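Local coordinates for protein 3-methylornithine synthase (Methanosarcina barkeri, PDB 3T7V) that isomerises L-lysine to (3R)-3-methyl-D-ornithine by a radical mechanism, using a [4Fe-4S] cluster and S-adenosylmethionine, in the biosynthesis of pyrrolysine, at residues E38-E41 against R42-A46; I96-T99 against C100-K104; R194-A197 against K198-G201. All blocks are in the same frame, centred on the assembly; numbering follows the deposited sequence.

Contact 1: E38-E41 against R42-A46; sequences EGLE and RLYSA
Tyr44 lays its ring over the carbonyl of Leu40, one turn back in the same helix. Leu40 O is 3.2 Å above the ring plane, displaced toward the rim. Leu40 O also accepts the backbone bond from Tyr44 N, 2.9 Å long and nearly straight (N-H...O 170°). One face of the ring thus covers an oxygen already in use. Tyr44 CG is turned opposite its own carbonyl carbon (chi1 -52°), which sends the ring back along the helix. The side chains of Leu40 and Tyr44 then run side by side and point the same way. Leu40 CB lies 3.9 Å from Tyr44 OH, and both leucine methyls come close to that hydroxyl.

This is i to i+4 packing within helix 37-55. The helix lies at the surface of the TIM-barrel protein and rests on helix 258-268. There Leu40 touches Lys260 and Tyr44 touches Ser263.

Glu41 meets Tyr44 at a different place. Glu41 OE1 lies at the ring edge, near the ring plane, 4.0 Å from Tyr44 CD2. Carboxylate and ring are 76° apart. A bend at chi2 folds the acid toward the next turn, where OE2 forms a salt bridge with Arg48. The backbone oxygen of Glu41 accepts from Ser45 N at 2.9 Å. On the next residue, Arg42 CG lies 3.1 Å from Gly39 O.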
# COMPACT_ATOMS: atom_id res chain seq x y z
N GLU A 38 -24.35 -1.09 -13.45
CA GLU A 38 -24.56 -2.54 -13.47
C GLU A 38 -23.31 -3.31 -13.84
O GLU A 38 -23.04 -4.36 -13.26
CB GLU A 38 -25.71 -2.90 -14.42
CG GLU A 38 -27.00 -2.13 -14.19
CD GLU A 38 -28.19 -2.71 -14.97
OE1 GLU A 38 -28.18 -2.67 -16.25
OE2 GLU A 38 -29.14 -3.21 -14.32
N GLY A 39 -22.61 -2.83 -14.85
CA GLY A 39 -21.30 -3.37 -15.26
C GLY A 39 -20.28 -3.36 -14.12
O GLY A 39 -19.62 -4.36 -13.89
N LEU A 40 -20.17 -2.22 -13.42
CA LEU A 40 -19.24 -2.11 -12.30
C LEU A 40 -19.63 -3.04 -11.20
O LEU A 40 -18.75 -3.71 -10.63
CB LEU A 40 -19.10 -0.65 -11.82
CG LEU A 40 -18.37 0.27 -12.81
CD1 LEU A 40 -18.55 1.73 -12.34
CD2 LEU A 40 -16.88 -0.10 -12.95
N GLU A 41 -20.93 -3.16 -10.90
CA GLU A 41 -21.36 -4.11 -9.85
C GLU A 41 -21.04 -5.57 -10.24
O GLU A 41 -20.67 -6.37 -9.38
CB GLU A 41 -22.85 -3.92 -9.48
CG GLU A 41 -23.27 -4.74 -8.31
CD GLU A 41 -22.29 -4.58 -7.14
OE1 GLU A 41 -22.14 -3.41 -6.66
OE2 GLU A 41 -21.65 -5.59 -6.71
N ARG A 42 -21.12 -5.92 -11.53
CA ARG A 42 -20.80 -7.28 -11.93
C ARG A 42 -19.28 -7.52 -11.78
O ARG A 42 -18.84 -8.63 -11.40
CB ARG A 42 -21.35 -7.66 -13.32
CG ARG A 42 -20.60 -7.23 -14.53
CD ARG A 42 -20.58 -8.36 -15.56
NE ARG A 42 -19.77 -8.00 -16.73
CZ ARG A 42 -18.45 -7.84 -16.72
NH1 ARG A 42 -17.75 -8.00 -15.60
NH2 ARG A 42 -17.82 -7.52 -17.83
N LEU A 43 -18.49 -6.49 -12.03
CA LEU A 43 -17.01 -6.60 -11.87
C LEU A 43 -16.67 -6.75 -10.36
O LEU A 43 -15.87 -7.67 -10.02
CB LEU A 43 -16.35 -5.34 -12.45
CG LEU A 43 -14.86 -5.22 -12.17
CD1 LEU A 43 -14.07 -6.45 -12.69
CD2 LEU A 43 -14.30 -3.88 -12.64
N TYR A 44 -17.25 -5.93 -9.50
CA TYR A 44 -17.00 -6.07 -8.05
C TYR A 44 -17.42 -7.44 -7.52
O TYR A 44 -16.72 -8.06 -6.81
CB TYR A 44 -17.70 -4.99 -7.23
CG TYR A 44 -17.44 -3.56 -7.69
CD1 TYR A 44 -16.20 -3.19 -8.30
CD2 TYR A 44 -18.37 -2.55 -7.47
CE1 TYR A 44 -15.98 -1.88 -8.71
CE2 TYR A 44 -18.13 -1.26 -7.86
CZ TYR A 44 -16.94 -0.93 -8.47
OH TYR A 44 -16.81 0.36 -8.88
N SER A 45 -18.61 -7.91 -7.96
CA SER A 45 -19.10 -9.22 -7.56
C SER A 45 -18.15 -10.33 -7.99
O SER A 45 -17.89 -11.26 -7.22
CB SER A 45 -20.49 -9.47 -8.20
OG SER A 45 -20.95 -10.74 -7.78
N ALA A 46 -17.62 -10.27 -9.22
CA ALA A 46 -16.67 -11.29 -9.65
C ALA A 46 -15.42 -11.31 -8.76
O ALA A 46 -14.88 -12.37 -8.38
CB ALA A 46 -16.28 -11.07 -11.15

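Contact 2: I96-T99 against C100-K104; sequences IKET and CKTLK
Lys101 packs its stem on the preceding turn and meets Glu98 through a water. Lys101 CB lies 3.6 Å from Glu98 O. Lys101 CG comes 3.4 Å from Lys97 O, the oxygen that also accepts the backbone bond from Lys101 N. CD and CE carry the chain on in an extended line. At the tip, Lys101 NZ donates to a water at 3.2 Å. That water donates in turn to Glu98 OE1 at 2.8 Å. Glu98 reaches it because its chain bends at chi2 (67°). The other carboxylate oxygen, OE2, approaches the methyl CG2 of Thr102.

Thr102 turns its hydroxyl back to the helix. Set between the backbone N and the carbonyl carbon (chi1 66°), Thr102 OG1 donates to Thr99 O at 2.7 Å. The bond lies in the carbonyl plane, on a lone pair. Thr102 N donates to Thr99 O at 3.0 Å, but from well above the plane (59° out of it). The bond from Thr102 N to Glu98 O is weak, at 3.4 Å. The backbone is passing from i+4 to i+3 bonds near the end of the helix.

Helix 93-103 is the crossover of a beta-alpha-beta unit between parallel strands 58-68 and 110-115. Ile96 and Cys100 touch each other and pack on helix 126-139. Leu103 lies on Cys63 and Ile65 of strand 58-68.

The chemistry is divided by side. Ile96, Cys100 and Leu103 give the inward side mainly apolar contacts, while Lys104 adds a salt bridge to Glu138 of helix 126-139. On the outer side, Glu98 and Lys101 are opposite charges bridged by water, which probably attract weakly. Thr99 O, gripped by two donors, ties down the last turn.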
# COMPACT_ATOMS: atom_id res chain seq x y z
N ILE A 96 8.77 6.17 19.72
CA ILE A 96 8.55 4.89 19.02
C ILE A 96 8.14 3.82 20.04
O ILE A 96 7.21 3.08 19.78
CB ILE A 96 9.83 4.50 18.26
CG1 ILE A 96 10.04 5.52 17.10
CG2 ILE A 96 9.75 3.02 17.78
CD1 ILE A 96 11.41 5.59 16.46
N LYS A 97 8.81 3.79 21.17
CA LYS A 97 8.45 2.78 22.16
C LYS A 97 7.04 3.03 22.73
O LYS A 97 6.26 2.07 22.88
CB LYS A 97 9.50 2.75 23.31
CG LYS A 97 10.78 2.07 22.87
CD LYS A 97 11.77 2.06 24.00
CE LYS A 97 13.07 1.40 23.54
NZ LYS A 97 14.17 1.68 24.48
N GLU A 98 6.66 4.30 22.95
CA GLU A 98 5.33 4.57 23.42
C GLU A 98 4.31 4.16 22.39
O GLU A 98 3.27 3.57 22.73
CB GLU A 98 5.23 6.02 23.81
CG GLU A 98 3.81 6.50 24.17
CD GLU A 98 3.29 5.85 25.46
OE1 GLU A 98 4.08 5.88 26.44
OE2 GLU A 98 2.10 5.33 25.48
N THR A 99 4.60 4.40 21.12
CA THR A 99 3.65 4.00 20.05
C THR A 99 3.52 2.48 20.07
O THR A 99 2.36 1.93 20.03
CB THR A 99 4.16 4.46 18.68
OG1 THR A 99 4.20 5.90 18.71
CG2 THR A 99 3.21 4.04 17.60
N CYS A 100 4.64 1.79 20.17
CA CYS A 100 4.58 0.32 20.18
C CYS A 100 3.70 -0.18 21.36
O CYS A 100 2.96 -1.17 21.19
CB CYS A 100 5.95 -0.32 20.35
SG CYS A 100 6.90 -0.20 18.82
N LYS A 101 3.80 0.45 22.53
CA LYS A 101 3.04 -0.05 23.70
C LYS A 101 1.55 -0.02 23.37
O LYS A 101 0.79 -0.90 23.82
CB LYS A 101 3.34 0.78 24.93
CG LYS A 101 4.71 0.40 25.45
CD LYS A 101 5.04 1.09 26.79
CE LYS A 101 6.53 1.13 27.10
NZ LYS A 101 6.69 1.85 28.43
N THR A 102 1.11 0.96 22.56
CA THR A 102 -0.30 1.09 22.31
C THR A 102 -0.78 0.07 21.29
O THR A 102 -1.97 -0.10 21.12
CB THR A 102 -0.70 2.54 21.81
OG1 THR A 102 -0.15 2.81 20.52
CG2 THR A 102 -0.19 3.59 22.72
N LEU A 103 0.16 -0.62 20.60
CA LEU A 103 -0.17 -1.55 19.53
C LEU A 103 -0.24 -2.99 20.05
O LEU A 103 -0.87 -3.89 19.42
CB LEU A 103 0.91 -1.50 18.41
CG LEU A 103 0.89 -0.13 17.77
CD1 LEU A 103 1.92 -0.13 16.70
CD2 LEU A 103 -0.48 0.26 17.24
N LYS A 104 0.42 -3.23 21.20
CA LYS A 104 0.57 -4.64 21.68
C LYS A 104 -0.80 -5.18 22.03
O LYS A 104 -1.51 -4.61 22.85
CB LYS A 104 1.47 -4.64 22.92
CG LYS A 104 2.90 -4.30 22.53
CD LYS A 104 3.78 -4.25 23.81
CE LYS A 104 5.11 -3.63 23.44
NZ LYS A 104 6.03 -3.66 24.60
O HOH W 1 6.55 4.80 27.15

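Contact 3: R194-A197 against K198-G201; sequences RRFA and KQQG
The Phe196 ring receives the Gln200 amide obliquely, with Gln200 NE2 3.6 Å from Phe196 CZ and the two planes 34° apart. A water sits over one face of the ring, 3.0 Å above its plane and offset toward the rim. The Gln199 amide also approaches obliquely. Gln199 NE2 is 4.1 Å from Phe196 CD1, and the amide plane is turned 62° from the ring. With CG anti to the backbone N (chi1 180°), the Phe196 ring leans toward both amides.

The water joins Phe196 and Gln200. It accepts from Gln200 NE2 at 2.7 Å and donates to Phe196 O at 3.2 Å. Phe196 O also accepts from Gln200 N at 3.1 Å.

Gly201 closes helix 187-200 with a Schellman motif. Its phi is positive, and Gly201 N donates to Lys198 O at 3.0 Å. The chain then enters strand 203-210. Farther back, Arg194 turns its guanidinium away to Leu168 O and Gln170 OE1, next to Arg190, which binds S-adenosylmethionine.

Gln200 thus joins ring and backbone: its amide lies against the Phe196 ring and reaches Phe196 O through the water. The water gives Phe196 O a second donor beside Gln200 N.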
# COMPACT_ATOMS: atom_id res chain seq x y z
N ARG A 194 13.59 -4.55 -5.17
CA ARG A 194 12.59 -5.56 -4.79
C ARG A 194 13.12 -6.95 -5.10
O ARG A 194 12.85 -7.86 -4.33
CB ARG A 194 11.27 -5.27 -5.50
CG ARG A 194 10.56 -4.03 -4.93
CD ARG A 194 9.09 -3.95 -5.45
NE ARG A 194 9.02 -3.95 -6.89
CZ ARG A 194 9.12 -2.90 -7.70
NH1 ARG A 194 9.17 -3.22 -9.01
NH2 ARG A 194 9.11 -1.61 -7.27
N ARG A 195 13.86 -7.12 -6.19
CA ARG A 195 14.41 -8.42 -6.51
C ARG A 195 15.43 -8.87 -5.48
O ARG A 195 15.42 -10.04 -5.03
CB ARG A 195 15.04 -8.35 -7.90
CG ARG A 195 13.93 -8.33 -8.95
CD ARG A 195 14.41 -8.32 -10.41
NE ARG A 195 15.57 -9.23 -10.55
CZ ARG A 195 16.87 -8.87 -10.54
NH1 ARG A 195 17.20 -7.57 -10.46
NH2 ARG A 195 17.80 -9.77 -10.66
N PHE A 196 16.30 -7.94 -5.06
CA PHE A 196 17.32 -8.25 -4.06
C PHE A 196 16.62 -8.65 -2.74
O PHE A 196 17.01 -9.58 -2.06
CB PHE A 196 18.26 -7.04 -3.84
CG PHE A 196 19.33 -7.33 -2.79
CD1 PHE A 196 20.47 -8.02 -3.18
CD2 PHE A 196 19.13 -6.98 -1.48
CE1 PHE A 196 21.47 -8.31 -2.20
CE2 PHE A 196 20.09 -7.26 -0.49
CZ PHE A 196 21.24 -7.95 -0.87
N ALA A 197 15.58 -7.87 -2.38
CA ALA A 197 14.88 -8.16 -1.13
C ALA A 197 14.24 -9.56 -1.20
O ALA A 197 14.37 -10.32 -0.19
CB ALA A 197 13.78 -7.09 -0.90
N LYS A 198 13.62 -9.93 -2.34
CA LYS A 198 12.99 -11.30 -2.44
C LYS A 198 14.14 -12.34 -2.23
O LYS A 198 13.94 -13.37 -1.57
CB LYS A 198 12.34 -11.48 -3.78
CG LYS A 198 10.99 -10.81 -3.82
CD LYS A 198 9.89 -11.88 -3.59
CE LYS A 198 9.19 -12.23 -4.89
NZ LYS A 198 8.13 -13.24 -4.64
N GLN A 199 15.34 -12.08 -2.77
CA GLN A 199 16.43 -13.07 -2.59
C GLN A 199 16.83 -13.23 -1.14
O GLN A 199 17.35 -14.30 -0.71
CB GLN A 199 17.64 -12.61 -3.41
CG GLN A 199 17.37 -12.79 -4.88
CD GLN A 199 18.35 -12.09 -5.79
OE1 GLN A 199 18.26 -12.21 -7.02
NE2 GLN A 199 19.35 -11.45 -5.21
N GLN A 200 16.73 -12.16 -0.34
CA GLN A 200 17.03 -12.23 1.09
C GLN A 200 15.91 -12.79 1.96
O GLN A 200 16.05 -12.97 3.16
CB GLN A 200 17.37 -10.83 1.58
CG GLN A 200 18.70 -10.29 1.09
CD GLN A 200 19.90 -11.14 1.55
OE1 GLN A 200 19.96 -11.65 2.67
NE2 GLN A 200 20.93 -11.17 0.71
N GLY A 201 14.80 -13.06 1.29
CA GLY A 201 13.66 -13.67 1.97
C GLY A 201 12.44 -12.79 2.22
O GLY A 201 11.42 -13.27 2.74
O HOH W 2 19.94 -10.93 -1.79

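Overall arrangement
All three contacts are local, each within one helix: 37-55, 93-103 and 187-200. They do not touch; contacts 1 and 2 lie on opposite sides of the chain centre, with centres about 41 Å apart. Contact 1 is a surface contact in the first turns of its helix, away from the bound ligands, with regular i+4 bonds and a tyrosine ring over a carbonyl. Contacts 2 and 3 are partly buried, lie in the radical SAM core and sit near helix ends. Each uses a water bridge, between opposite charges in contact 2 and from amide to carbonyl in contact 3. In contact 2 a threonine hydroxyl bonds back near the helix end; in contact 3 a glycine turns the chain out.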